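Local coordinates for alpha-1,2-mannosyltransferase (Ktr4), putative (Neosartorya fumigata, PDB 7BOP), which is a fungal mannosyltransferase-family protein (Ktr4) of the GT-A clan that holds guanosine-5'-diphosphate and a manganese ion in its pocket, at residues T93-F98 with T122-Y127; Y205-F210 with R337-N342; K229-L234 with N272-C277; M255-D260 with V319-L324. All blocks are in the same frame, centred on the assembly; numbering follows the deposited sequence.

Contact 1. Residues T93-F98 with T122-Y127; sequences TWNSKF and TKAKCY
Lys-123 reaches across to the last turn of a helix, its NZ lying 2.8 Å from Ser-96 O and bonding it in the carbonyl plane, on a lone pair. That helix, 80-98, is the connection of a beta-alpha-beta crossover in the GT-A fold, joining parallel strands 69-74 and 102-106, while residues 122-127 lead into the next parallel strand, 126-130. In the last turn of a helix carbonyls generally lack an N-H partner further along, so a lysine ammonium suits the place, and the helix end may strengthen the bond. The chain of Lys-123 is extended at first and then folds back at its outer bonds, chi3 -57° and chi4 -56°, which carries NZ over to Ser-96; Asn-99 OD1 is a second partner for the ammonium.

Deeper in, Asn-95 faces Thr-122 and Ala-124. Asn-95 ND2 stands 4.0 Å from Thr-122 OG1, too far for a bond, yet both atoms bond to Glu-91 OE2, so one carboxylate oxygen joins the two. Tyr-100 N bonds to Asn-95 OD1 at the other end of the amide, which fixes its rotation, and Ala-124 CB packs 4.3 Å from Asn-95 ND2, its small methyl fitting beside the amide. Thr-122 OG1 has a further task: it accepts from Ala-124 N at 3.1 Å, closing an ST turn.

Contact 2. Residues Y205-F210 with R337-N342; sequences YDVFRF and RDIGYN
Tyr-205 and Asp-338 come from opposite directions and meet at the edge of the phenol ring, OH donating to Asp-338 OD2 across 2.6 Å. The oxygen uses its syn lone pair, the one on the side of OD1. Ring and carboxylate planes are 4° apart, and OD2 lies in the ring plane, within 3.2 Å of Tyr-205 CE1. Each side chain has CG between its own backbone N and carbonyl carbon (chi1 62° for Tyr-205, 56° for Asp-338), which points the two at each other. Tyrosine suits the place because its rigid ring spans the gap between backbones that stay well apart: the closest CA atoms, of Val-207 and Ile-339, are 10.0 Å from each other.

This short, coplanar bond is the tight part. Beside the partly exposed Asp-338 a water donates to Tyr-205 OH at 2.8 Å and to Asp-338 OD1 at 2.6 Å. The apolar part is loose, Val-207 CG1 and Ile-339 CD1 approaching only to 4.5 Å; Trp-94 and Trp-191 cover Val-207 further.

Tyr-205 comes just before helix 207-213, whose N-cap is Asp-206; OD1 of that residue accepts from Arg-209 N at 3.2 Å. Residues 337-342 run from the large GT-A sheet, which strand 333-335 joins, into strand 341-343, which ends at the manganese ligand His-343 and belongs to a small antiparallel sheet.

Asp-338 accepts in both of these bonds, from phenol and water, consistent with an ionised carboxylate facing a neutral tyrosine.

Contact 3. Residues K229-L234 with N272-C277; sequences KTVPTL and NGYSTC
The backbones of Pro-232 and Asn-272 come to 6.4 Å between CA atoms, two loop segments meeting where neither is a strand. Asn-272 sets CG opposite its carbonyl carbon (chi1 -61°), directing the amide to Pro-232: ND2 donates to Pro-232 O at 2.7 Å, nearly straight at 167°. The acceptor lies in the amide plane of Asn-272, whereas the donor stands above the plane of the proline carbonyl, 36° out of it.

Asn-272 also has positive phi, being the C-prime residue of a Schellman motif that ends helix 265-270; asparagine tolerates this conformation better than most residues. Gly-273 follows with backbone angles at which a CB would collide with the carbonyl O of Asn-272, so glycine fits. This turn of the GT-A domain then delivers Tyr-274 to the other loop.

Val-231 CG2 lies at the edge of the Tyr-274 ring, 4.5 Å from CD2, and Leu-234 CD2 comes as near to CE2 on an oblique approach, both apolar branches suited to a buried ring that Pro-318 and Ile-322 also touch. Thr-276 N sits over the centre of one ring face. Tyr-274 OH donates to Cys-277 O at 2.7 Å, on the residue whose SG is bonded to Cys-375.

Contact 4. Residues M255-D260 with V319-L324; sequences MGWLTD and VHSIGL
Different first torsions send the side chains of neighbouring Trp-257 and Leu-258 to the same helix. Leu-258 turns CG away from its carbonyl carbon (chi1 -64°), and chi2 176° stretches CD1 out away from CA and leaves CD2 as the branch turned to the backbone of Ile-322; Trp-257 swings its ring out opposite the backbone N (chi1 175°), carrying the six-membered part over to Ser-321.

The leucine methyl makes the fuller contact. Leu-258 CD2 is 4.0 Å from Ile-322 CA and equally near Ser-321 O, and the side chains themselves meet at 4.1 Å, CD2 to Ile-322 CG1. A leucine suits the place because its branched end gives a methyl that lies against both the backbone of the facing helix and the isoleucine. Trp-257 CH2 touches Ser-321 CB at 4.0 Å, the small serine letting the broad indole come close to the helix. The serine hydroxyl is engaged elsewhere, with Ala-317 O in its own helix and with Phe-279 N. Tyr-379 meets the indole edge-to-face, and Cys-277 and Cys-375 touch it too.

Thr-259 ends the short helix with two hydrogen bonds to one carbonyl oxygen: its N at 2.9 Å and its OG1 at 2.7 Å reach Met-255 O from opposite faces of the carbonyl plane. What results is apolar helix-on-helix packing, joining the one-turn helix 255-258 to the long helix 316-327 in the interior of this GT-A glycosyltransferase.

In the fold
From the N terminus, contact 1 comes first and closes a short loop of 23 residues, tying the end of helix 80-98 to the approach of strand 126-130. It is complete before contact 2 opens, yet the two touch in space, Trp-94 NE1 probably bonding to Tyr-205 O. Contact 2 spans 126 residues, joining the start of helix 207-213 to the turn before strand 341-343, and contacts 3 and 4 nest inside its loop. These two cross, their segments alternating along the chain, and Ser-275 N probably bonds to Leu-258 O. Contact 3 joins the loops before helix 234-244 and strand 278-279; contact 4 joins helices 255-258 and 316-327.

Contact 1. Residues T93-F98 with T122-Y127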
loop_
_atom_site.group_PDB
_atom_site.type_symbol
_atom_site.label_atom_id
_atom_site.label_comp_id
_atom_site.label_asym_id
_atom_site.label_seq_id
_atom_site.Cartn_x
_atom_site.Cartn_y
_atom_site.Cartn_z
ATOM N N THR A 93 5.658 -13.963 -12.583
ATOM C CA THR A 93 5.994 -14.461 -11.260
ATOM C C THR A 93 4.849 -15.143 -10.533
ATOM O O THR A 93 5.103 -15.976 -9.668
ATOM C CB THR A 93 6.556 -13.353 -10.352
ATOM O OG1 THR A 93 5.598 -12.305 -10.192
ATOM C CG2 THR A 93 7.871 -12.818 -10.920
ATOM N N TRP A 94 3.609 -14.790 -10.863
ATOM C CA TRP A 94 2.453 -15.231 -10.078
ATOM C C TRP A 94 1.171 -15.484 -10.888
ATOM O O TRP A 94 0.675 -16.611 -10.912
ATOM C CB TRP A 94 2.162 -14.226 -8.949
ATOM C CG TRP A 94 1.125 -14.725 -8.003
ATOM C CD1 TRP A 94 1.266 -15.717 -7.104
ATOM C CD2 TRP A 94 -0.229 -14.289 -7.914
ATOM N NE1 TRP A 94 0.086 -15.926 -6.427
ATOM C CE2 TRP A 94 -0.849 -15.055 -6.904
ATOM C CE3 TRP A 94 -0.975 -13.306 -8.570
ATOM C CZ2 TRP A 94 -2.185 -14.881 -6.546
ATOM C CZ3 TRP A 94 -2.305 -13.128 -8.208
ATOM C CH2 TRP A 94 -2.895 -13.922 -7.209
ATOM N N ASN A 95 0.619 -14.458 -11.530
ATOM C CA ASN A 95 -0.754 -14.567 -12.026
ATOM C C ASN A 95 -0.951 -15.463 -13.271
ATOM O O ASN A 95 -2.094 -15.852 -13.556
ATOM C CB ASN A 95 -1.386 -13.202 -12.264
ATOM C CG ASN A 95 -2.907 -13.249 -12.195
ATOM O OD1 ASN A 95 -3.476 -13.836 -11.276
ATOM N ND2 ASN A 95 -3.569 -12.620 -13.145
ATOM N N SER A 96 0.116 -15.806 -13.995
ATOM C CA SER A 96 -0.037 -16.754 -15.112
ATOM C C SER A 96 -0.475 -18.126 -14.613
ATOM O O SER A 96 -1.068 -18.882 -15.364
ATOM C CB SER A 96 1.234 -16.874 -15.938
ATOM O OG SER A 96 2.271 -17.406 -15.164
ATOM N N LYS A 97 -0.196 -18.432 -13.342
ATOM C CA LYS A 97 -0.596 -19.697 -12.733
ATOM C C LYS A 97 -1.972 -19.638 -12.066
ATOM O O LYS A 97 -2.701 -20.627 -12.049
ATOM C CB LYS A 97 0.450 -20.133 -11.703
ATOM C CG LYS A 97 1.855 -20.280 -12.269
ATOM C CD LYS A 97 2.901 -20.383 -11.168
ATOM C CE LYS A 97 3.105 -19.052 -10.436
ATOM N NZ LYS A 97 4.503 -18.901 -9.963
ATOM N N PHE A 98 -2.318 -18.494 -11.484
ATOM C CA PHE A 98 -3.545 -18.380 -10.695
ATOM C C PHE A 98 -4.686 -17.678 -11.426
ATOM O O PHE A 98 -5.853 -17.951 -11.145
ATOM C CB PHE A 98 -3.211 -17.732 -9.342
ATOM C CG PHE A 98 -2.298 -18.577 -8.509
ATOM C CD1 PHE A 98 -2.779 -19.717 -7.887
ATOM C CD2 PHE A 98 -0.945 -18.270 -8.390
ATOM C CE1 PHE A 98 -1.951 -20.523 -7.134
ATOM C CE2 PHE A 98 -0.109 -19.076 -7.642
ATOM C CZ PHE A 98 -0.610 -20.202 -7.010
ATOM N N THR A 122 -2.401 -10.931 -20.305
ATOM C CA THR A 122 -2.939 -11.839 -19.298
ATOM C C THR A 122 -3.985 -12.749 -19.919
ATOM O O THR A 122 -4.674 -12.354 -20.863
ATOM C CB THR A 122 -3.542 -11.059 -18.103
ATOM O OG1 THR A 122 -4.028 -11.967 -17.114
ATOM C CG2 THR A 122 -4.691 -10.162 -18.522
ATOM N N LYS A 123 -4.091 -13.961 -19.389
ATOM C CA LYS A 123 -5.167 -14.884 -19.765
ATOM C C LYS A 123 -6.416 -14.630 -18.947
ATOM O O LYS A 123 -7.485 -15.131 -19.292
ATOM C CB LYS A 123 -4.733 -16.336 -19.576
ATOM C CG LYS A 123 -3.452 -16.716 -20.304
ATOM C CD LYS A 123 -3.140 -18.206 -20.201
ATOM C CE LYS A 123 -3.029 -18.741 -18.761
ATOM N NZ LYS A 123 -2.024 -18.043 -17.910
ATOM N N ALA A 124 -6.294 -13.879 -17.845
ATOM C CA ALA A 124 -7.450 -13.593 -16.994
ATOM C C ALA A 124 -8.319 -12.507 -17.603
ATOM O O ALA A 124 -7.889 -11.784 -18.500
ATOM C CB ALA A 124 -7.004 -13.184 -15.598
ATOM N N LYS A 125 -9.534 -12.376 -17.076
ATOM C CA LYS A 125 -10.436 -11.301 -17.478
ATOM C C LYS A 125 -9.904 -9.957 -16.975
ATOM O O LYS A 125 -9.444 -9.862 -15.833
ATOM C CB LYS A 125 -11.846 -11.505 -16.917
ATOM C CG LYS A 125 -12.588 -12.741 -17.424
ATOM C CD LYS A 125 -12.358 -13.972 -16.548
ATOM C CE LYS A 125 -13.530 -14.948 -16.580
ATOM N NZ LYS A 125 -13.720 -15.565 -17.921
ATOM N N CYS A 126 -9.964 -8.946 -17.841
ATOM C CA CYS A 126 -9.659 -7.568 -17.500
ATOM C C CYS A 126 -10.932 -6.748 -17.498
ATOM O O CYS A 126 -11.760 -6.902 -18.393
ATOM C CB CYS A 126 -8.710 -6.955 -18.519
ATOM S SG CYS A 126 -7.036 -7.593 -18.435
ATOM N N TYR A 127 -11.066 -5.860 -16.517
ATOM C CA TYR A 127 -12.188 -4.935 -16.420
ATOM C C TYR A 127 -11.671 -3.505 -16.363
ATOM O O TYR A 127 -10.567 -3.237 -15.845
ATOM C CB TYR A 127 -13.034 -5.245 -15.189
ATOM C CG TYR A 127 -13.557 -6.661 -15.189
ATOM C CD1 TYR A 127 -14.794 -6.978 -15.772
ATOM C CD2 TYR A 127 -12.811 -7.693 -14.628
ATOM C CE1 TYR A 127 -15.269 -8.284 -15.773
ATOM C CE2 TYR A 127 -13.273 -9.001 -14.635
ATOM C CZ TYR A 127 -14.500 -9.290 -15.208
ATOM O OH TYR A 127 -14.939 -10.588 -15.201
#

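Contact 2. Residues Y205-F210 with R337-N342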
loop_
_atom_site.group_PDB
_atom_site.type_symbol
_atom_site.label_atom_id
_atom_site.label_comp_id
_atom_site.label_asym_id
_atom_site.label_seq_id
_atom_site.Cartn_x
_atom_site.Cartn_y
_atom_site.Cartn_z
ATOM N N TYR A 205 2.136 -20.005 -4.418
ATOM C CA TYR A 205 0.892 -20.224 -3.691
ATOM C C TYR A 205 -0.062 -19.065 -3.941
ATOM O O TYR A 205 0.357 -17.956 -4.317
ATOM C CB TYR A 205 1.153 -20.431 -2.191
ATOM C CG TYR A 205 1.786 -19.235 -1.498
ATOM C CD1 TYR A 205 3.174 -19.034 -1.529
ATOM C CD2 TYR A 205 1.000 -18.294 -0.833
ATOM C CE1 TYR A 205 3.761 -17.923 -0.903
ATOM C CE2 TYR A 205 1.575 -17.183 -0.208
ATOM C CZ TYR A 205 2.962 -17.001 -0.251
ATOM O OH TYR A 205 3.522 -15.894 0.372
ATOM N N ASP A 206 -1.345 -19.330 -3.730
ATOM C CA ASP A 206 -2.387 -18.342 -3.915
ATOM C C ASP A 206 -2.366 -17.368 -2.717
ATOM O O ASP A 206 -2.826 -17.707 -1.627
ATOM C CB ASP A 206 -3.739 -19.048 -4.043
ATOM C CG ASP A 206 -4.884 -18.102 -4.319
ATOM O OD1 ASP A 206 -4.760 -16.889 -4.017
ATOM O OD2 ASP A 206 -5.939 -18.579 -4.825
ATOM N N VAL A 207 -1.843 -16.164 -2.940
ATOM C CA VAL A 207 -1.659 -15.199 -1.844
ATOM C C VAL A 207 -2.990 -14.744 -1.274
ATOM O O VAL A 207 -3.084 -14.447 -0.088
ATOM C CB VAL A 207 -0.812 -13.965 -2.244
ATOM C CG1 VAL A 207 0.564 -14.393 -2.745
ATOM C CG2 VAL A 207 -1.522 -13.091 -3.265
ATOM N N PHE A 208 -4.025 -14.705 -2.110
ATOM C CA PHE A 208 -5.342 -14.288 -1.645
ATOM C C PHE A 208 -5.945 -15.296 -0.678
ATOM O O PHE A 208 -6.458 -14.917 0.377
ATOM C CB PHE A 208 -6.297 -14.043 -2.818
ATOM C CG PHE A 208 -5.976 -12.824 -3.629
ATOM C CD1 PHE A 208 -5.894 -11.563 -3.028
ATOM C CD2 PHE A 208 -5.813 -12.913 -5.009
ATOM C CE1 PHE A 208 -5.638 -10.428 -3.787
ATOM C CE2 PHE A 208 -5.557 -11.773 -5.771
ATOM C CZ PHE A 208 -5.475 -10.527 -5.159
ATOM N N ARG A 209 -5.860 -16.578 -1.012
ATOM C CA ARG A 209 -6.365 -17.619 -0.121
ATOM C C ARG A 209 -5.445 -17.853 1.072
ATOM O O ARG A 209 -5.907 -18.277 2.124
ATOM C CB ARG A 209 -6.636 -18.903 -0.891
ATOM C CG ARG A 209 -7.725 -18.690 -1.932
ATOM C CD ARG A 209 -8.201 -19.996 -2.536
ATOM N NE ARG A 209 -8.952 -20.808 -1.575
ATOM C CZ ARG A 209 -9.500 -22.003 -1.843
ATOM N NH1 ARG A 209 -9.385 -22.554 -3.052
ATOM N NH2 ARG A 209 -10.161 -22.651 -0.887
ATOM N N PHE A 210 -4.159 -17.545 0.922
ATOM C CA PHE A 210 -3.267 -17.455 2.084
ATOM C C PHE A 210 -3.843 -16.461 3.097
ATOM O O PHE A 210 -3.989 -16.797 4.272
ATOM C CB PHE A 210 -1.833 -17.085 1.656
ATOM C CG PHE A 210 -0.971 -16.604 2.787
ATOM C CD1 PHE A 210 -0.379 -17.509 3.652
ATOM C CD2 PHE A 210 -0.782 -15.245 3.002
ATOM C CE1 PHE A 210 0.411 -17.067 4.716
ATOM C CE2 PHE A 210 0.012 -14.796 4.054
ATOM C CZ PHE A 210 0.605 -15.708 4.913
ATOM N N ARG A 337 7.507 -10.905 2.920
ATOM C CA ARG A 337 8.947 -10.874 2.703
ATOM C C ARG A 337 9.364 -11.641 1.451
ATOM O O ARG A 337 10.349 -11.279 0.818
ATOM C CB ARG A 337 9.699 -11.422 3.917
ATOM C CG ARG A 337 9.481 -12.900 4.228
ATOM C CD ARG A 337 9.440 -13.134 5.731
ATOM N NE ARG A 337 10.754 -13.236 6.293
ATOM C CZ ARG A 337 11.085 -13.069 7.578
ATOM N NH1 ARG A 337 10.215 -12.743 8.541
ATOM N NH2 ARG A 337 12.354 -13.223 7.885
ATOM N N ASP A 338 8.586 -12.660 1.091
ATOM C CA ASP A 338 8.861 -13.502 -0.077
ATOM C C ASP A 338 8.426 -12.937 -1.425
ATOM O O ASP A 338 8.728 -13.545 -2.460
ATOM C CB ASP A 338 8.257 -14.907 0.116
ATOM C CG ASP A 338 6.750 -14.887 0.403
ATOM O OD1 ASP A 338 6.270 -13.964 1.100
ATOM O OD2 ASP A 338 6.050 -15.817 -0.041
ATOM N N ILE A 339 7.726 -11.798 -1.441
ATOM C CA ILE A 339 7.387 -11.115 -2.694
ATOM C C ILE A 339 8.457 -10.064 -2.970
ATOM O O ILE A 339 8.463 -8.992 -2.364
ATOM C CB ILE A 339 5.985 -10.485 -2.672
ATOM C CG1 ILE A 339 4.936 -11.571 -2.409
ATOM C CG2 ILE A 339 5.707 -9.773 -3.993
ATOM C CD1 ILE A 339 3.514 -11.055 -2.280
ATOM N N GLY A 340 9.368 -10.399 -3.880
ATOM C CA GLY A 340 10.400 -9.487 -4.325
ATOM C C GLY A 340 9.766 -8.327 -5.062
ATOM O O GLY A 340 8.975 -8.538 -5.987
ATOM N N TYR A 341 10.106 -7.106 -4.658
ATOM C CA TYR A 341 9.381 -5.922 -5.103
ATOM C C TYR A 341 10.261 -4.688 -5.192
ATOM O O TYR A 341 11.168 -4.518 -4.384
ATOM C CB TYR A 341 8.205 -5.664 -4.149
ATOM C CG TYR A 341 7.330 -4.493 -4.546
ATOM C CD1 TYR A 341 6.386 -4.609 -5.568
ATOM C CD2 TYR A 341 7.459 -3.261 -3.918
ATOM C CE1 TYR A 341 5.590 -3.537 -5.929
ATOM C CE2 TYR A 341 6.671 -2.184 -4.283
ATOM C CZ TYR A 341 5.732 -2.328 -5.285
ATOM O OH TYR A 341 4.950 -1.254 -5.635
ATOM N N ASN A 342 9.974 -3.840 -6.180
ATOM C CA ASN A 342 10.626 -2.537 -6.333
ATOM C C ASN A 342 9.649 -1.528 -6.921
ATOM O O ASN A 342 9.043 -1.788 -7.962
ATOM C CB ASN A 342 11.886 -2.659 -7.214
ATOM C CG ASN A 342 12.383 -1.320 -7.774
ATOM O OD1 ASN A 342 12.470 -1.158 -8.987
ATOM N ND2 ASN A 342 12.728 -0.371 -6.902
HETATM O O HOH W 1 4.351 -14.666 2.753
#

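Contact 3. Residues K229-L234 with N272-C277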
loop_
_atom_site.group_PDB
_atom_site.type_symbol
_atom_site.label_atom_id
_atom_site.label_comp_id
_atom_site.label_asym_id
_atom_site.label_seq_id
_atom_site.Cartn_x
_atom_site.Cartn_y
_atom_site.Cartn_z
ATOM N N LYS A 229 6.151 17.208 6.581
ATOM C CA LYS A 229 5.461 18.372 5.999
ATOM C C LYS A 229 4.160 18.025 5.274
ATOM O O LYS A 229 3.326 18.902 5.088
ATOM C CB LYS A 229 6.364 19.106 5.007
ATOM C CG LYS A 229 7.583 19.746 5.662
ATOM C CD LYS A 229 8.388 20.591 4.676
ATOM C CE LYS A 229 8.886 19.805 3.477
ATOM N NZ LYS A 229 9.692 18.604 3.826
ATOM N N THR A 230 4.003 16.773 4.837
ATOM C CA THR A 230 2.758 16.341 4.180
ATOM C C THR A 230 1.646 15.986 5.163
ATOM O O THR A 230 0.491 15.879 4.739
ATOM C CB THR A 230 2.983 15.139 3.239
ATOM O OG1 THR A 230 3.405 13.995 3.990
ATOM C CG2 THR A 230 4.052 15.467 2.191
ATOM N N VAL A 231 1.982 15.799 6.449
ATOM C CA VAL A 231 1.042 15.260 7.449
ATOM C C VAL A 231 1.037 15.965 8.825
ATOM O O VAL A 231 0.750 15.320 9.823
ATOM C CB VAL A 231 1.275 13.734 7.659
ATOM C CG1 VAL A 231 0.921 12.948 6.402
ATOM C CG2 VAL A 231 2.713 13.433 8.079
ATOM N N PRO A 232 1.306 17.291 8.888
ATOM C CA PRO A 232 1.488 17.853 10.234
ATOM C C PRO A 232 0.297 17.743 11.210
ATOM O O PRO A 232 0.533 17.541 12.389
ATOM C CB PRO A 232 1.873 19.317 9.962
ATOM C CG PRO A 232 1.351 19.601 8.609
ATOM C CD PRO A 232 1.526 18.315 7.855
ATOM N N THR A 233 -0.946 17.847 10.744
ATOM C CA THR A 233 -2.107 17.687 11.645
ATOM C C THR A 233 -2.794 16.316 11.581
ATOM O O THR A 233 -3.838 16.120 12.210
ATOM C CB THR A 233 -3.172 18.796 11.454
ATOM O OG1 THR A 233 -3.731 18.737 10.135
ATOM C CG2 THR A 233 -2.573 20.177 11.697
ATOM N N LEU A 234 -2.208 15.360 10.860
ATOM C CA LEU A 234 -2.824 14.032 10.723
ATOM C C LEU A 234 -2.957 13.343 12.075
ATOM O O LEU A 234 -4.041 12.876 12.426
ATOM C CB LEU A 234 -2.033 13.154 9.743
ATOM C CG LEU A 234 -2.554 11.734 9.497
ATOM C CD1 LEU A 234 -4.035 11.746 9.118
ATOM C CD2 LEU A 234 -1.717 11.083 8.405
ATOM N N ASN A 272 4.092 15.940 14.911
ATOM C CA ASN A 272 3.285 16.161 16.113
ATOM C C ASN A 272 2.804 14.882 16.792
ATOM O O ASN A 272 1.619 14.741 17.119
ATOM C CB ASN A 272 2.121 17.099 15.779
ATOM C CG ASN A 272 2.607 18.445 15.299
ATOM O OD1 ASN A 272 3.316 19.127 16.021
ATOM N ND2 ASN A 272 2.283 18.808 14.066
ATOM N N GLY A 273 3.740 13.954 16.985
ATOM C CA GLY A 273 3.492 12.718 17.721
ATOM C C GLY A 273 3.444 11.434 16.903
ATOM O O GLY A 273 3.508 10.359 17.475
ATOM N N TYR A 274 3.309 11.541 15.585
ATOM C CA TYR A 274 3.317 10.382 14.673
ATOM C C TYR A 274 4.730 10.182 14.102
ATOM O O TYR A 274 5.357 11.133 13.661
ATOM C CB TYR A 274 2.265 10.600 13.584
ATOM C CG TYR A 274 2.268 9.675 12.395
ATOM C CD1 TYR A 274 2.355 8.292 12.556
ATOM C CD2 TYR A 274 2.109 10.178 11.092
ATOM C CE1 TYR A 274 2.327 7.441 11.463
ATOM C CE2 TYR A 274 2.065 9.325 9.993
ATOM C CZ TYR A 274 2.187 7.960 10.182
ATOM O OH TYR A 274 2.180 7.088 9.114
ATOM N N SER A 275 5.222 8.944 14.137
ATOM C CA SER A 275 6.565 8.606 13.636
ATOM C C SER A 275 6.743 8.903 12.144
ATOM O O SER A 275 7.868 9.045 11.674
ATOM C CB SER A 275 6.851 7.123 13.863
ATOM O OG SER A 275 6.013 6.322 13.032
ATOM N N THR A 276 5.609 8.956 11.430
ATOM C CA THR A 276 5.494 9.081 9.965
ATOM C C THR A 276 5.689 7.749 9.243
ATOM O O THR A 276 5.549 7.691 8.020
ATOM C CB THR A 276 6.422 10.142 9.321
ATOM O OG1 THR A 276 7.758 9.627 9.213
ATOM C CG2 THR A 276 6.378 11.466 10.085
ATOM N N CYS A 277 5.971 6.681 9.985
ATOM C CA CYS A 277 6.206 5.385 9.379
ATOM C C CYS A 277 4.907 4.809 8.826
ATOM O O CYS A 277 3.826 4.975 9.403
ATOM C CB CYS A 277 6.843 4.414 10.362
ATOM S SG CYS A 277 8.508 4.939 10.805
#

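Contact 4. Residues M255-D260 with V319-L324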
loop_
_atom_site.group_PDB
_atom_site.type_symbol
_atom_site.label_atom_id
_atom_site.label_comp_id
_atom_site.label_asym_id
_atom_site.label_seq_id
_atom_site.Cartn_x
_atom_site.Cartn_y
_atom_site.Cartn_z
ATOM N N MET A 255 0.349 1.099 18.574
ATOM C CA MET A 255 0.615 2.433 19.141
ATOM C C MET A 255 2.112 2.721 19.288
ATOM O O MET A 255 2.548 3.817 18.987
ATOM C CB MET A 255 -0.088 2.603 20.501
ATOM C CG MET A 255 -0.164 4.041 21.010
ATOM S SD MET A 255 -1.168 5.125 19.969
ATOM C CE MET A 255 -2.808 4.442 20.255
ATOM N N GLY A 256 2.885 1.725 19.728
ATOM C CA GLY A 256 4.339 1.852 19.878
ATOM C C GLY A 256 5.047 2.220 18.589
ATOM O O GLY A 256 5.930 3.059 18.581
ATOM N N TRP A 257 4.660 1.583 17.492
ATOM C CA TRP A 257 5.212 1.914 16.179
ATOM C C TRP A 257 4.736 3.273 15.690
ATOM O O TRP A 257 5.542 4.078 15.194
ATOM C CB TRP A 257 4.835 0.827 15.168
ATOM C CG TRP A 257 5.243 1.095 13.757
ATOM C CD1 TRP A 257 6.513 1.302 13.283
ATOM C CD2 TRP A 257 4.379 1.124 12.625
ATOM N NE1 TRP A 257 6.486 1.480 11.914
ATOM C CE2 TRP A 257 5.184 1.384 11.488
ATOM C CE3 TRP A 257 2.996 0.955 12.455
ATOM C CZ2 TRP A 257 4.649 1.482 10.209
ATOM C CZ3 TRP A 257 2.467 1.055 11.174
ATOM C CH2 TRP A 257 3.291 1.316 10.071
ATOM N N LEU A 258 3.434 3.524 15.810
ATOM C CA LEU A 258 2.844 4.791 15.353
ATOM C C LEU A 258 3.436 6.021 16.072
ATOM O O LEU A 258 3.548 7.078 15.479
ATOM C CB LEU A 258 1.324 4.779 15.531
ATOM C CG LEU A 258 0.543 3.753 14.691
ATOM C CD1 LEU A 258 -0.925 3.802 15.064
ATOM C CD2 LEU A 258 0.740 3.994 13.208
ATOM N N THR A 259 3.804 5.876 17.340
ATOM C CA THR A 259 4.288 7.003 18.129
ATOM C C THR A 259 5.788 6.936 18.414
ATOM O O THR A 259 6.293 7.721 19.216
ATOM C CB THR A 259 3.514 7.123 19.464
ATOM O OG1 THR A 259 3.668 5.920 20.226
ATOM C CG2 THR A 259 2.039 7.382 19.198
ATOM N N ASP A 260 6.508 6.034 17.755
ATOM C CA ASP A 260 7.926 5.859 18.026
ATOM C C ASP A 260 8.689 7.146 17.722
ATOM O O ASP A 260 8.388 7.828 16.744
ATOM C CB ASP A 260 8.510 4.734 17.174
ATOM C CG ASP A 260 9.952 4.410 17.539
ATOM O OD1 ASP A 260 10.268 4.324 18.737
ATOM O OD2 ASP A 260 10.778 4.243 16.630
ATOM N N VAL A 319 -2.381 7.140 6.135
ATOM C CA VAL A 319 -3.781 6.976 6.546
ATOM C C VAL A 319 -4.179 5.495 6.709
ATOM O O VAL A 319 -4.766 5.116 7.732
ATOM C CB VAL A 319 -4.741 7.746 5.602
ATOM C CG1 VAL A 319 -6.200 7.414 5.904
ATOM C CG2 VAL A 319 -4.508 9.252 5.729
ATOM N N HIS A 320 -3.856 4.662 5.725
ATOM C CA HIS A 320 -4.012 3.200 5.882
ATOM C C HIS A 320 -3.252 2.656 7.078
ATOM O O HIS A 320 -3.793 1.860 7.861
ATOM C CB HIS A 320 -3.551 2.467 4.620
ATOM C CG HIS A 320 -4.499 2.601 3.471
ATOM N ND1 HIS A 320 -4.319 1.933 2.282
ATOM C CD2 HIS A 320 -5.644 3.311 3.336
ATOM C CE1 HIS A 320 -5.300 2.238 1.454
ATOM N NE2 HIS A 320 -6.118 3.077 2.067
ATOM N N SER A 321 -1.992 3.083 7.215
ATOM C CA SER A 321 -1.121 2.573 8.267
ATOM C C SER A 321 -1.627 2.914 9.654
ATOM O O SER A 321 -1.613 2.061 10.549
ATOM C CB SER A 321 0.302 3.103 8.087
ATOM O OG SER A 321 0.808 2.740 6.813
ATOM N N ILE A 322 -2.069 4.156 9.835
ATOM C CA ILE A 322 -2.654 4.574 11.112
ATOM C C ILE A 322 -3.967 3.811 11.365
ATOM O O ILE A 322 -4.198 3.317 12.468
ATOM C CB ILE A 322 -2.877 6.096 11.162
ATOM C CG1 ILE A 322 -1.528 6.829 11.264
ATOM C CG2 ILE A 322 -3.747 6.476 12.342
ATOM C CD1 ILE A 322 -1.595 8.293 10.903
ATOM N N GLY A 323 -4.817 3.722 10.347
ATOM C CA GLY A 323 -6.075 2.985 10.479
ATOM C C GLY A 323 -5.880 1.537 10.892
ATOM O O GLY A 323 -6.559 1.047 11.802
ATOM N N LEU A 324 -4.945 0.856 10.225
ATOM C CA LEU A 324 -4.562 -0.514 10.584
ATOM C C LEU A 324 -3.998 -0.582 11.993
ATOM O O LEU A 324 -4.381 -1.457 12.782
ATOM C CB LEU A 324 -3.527 -1.082 9.600
ATOM C CG LEU A 324 -4.045 -1.344 8.176
ATOM C CD1 LEU A 324 -2.892 -1.414 7.183
ATOM C CD2 LEU A 324 -4.874 -2.625 8.138
#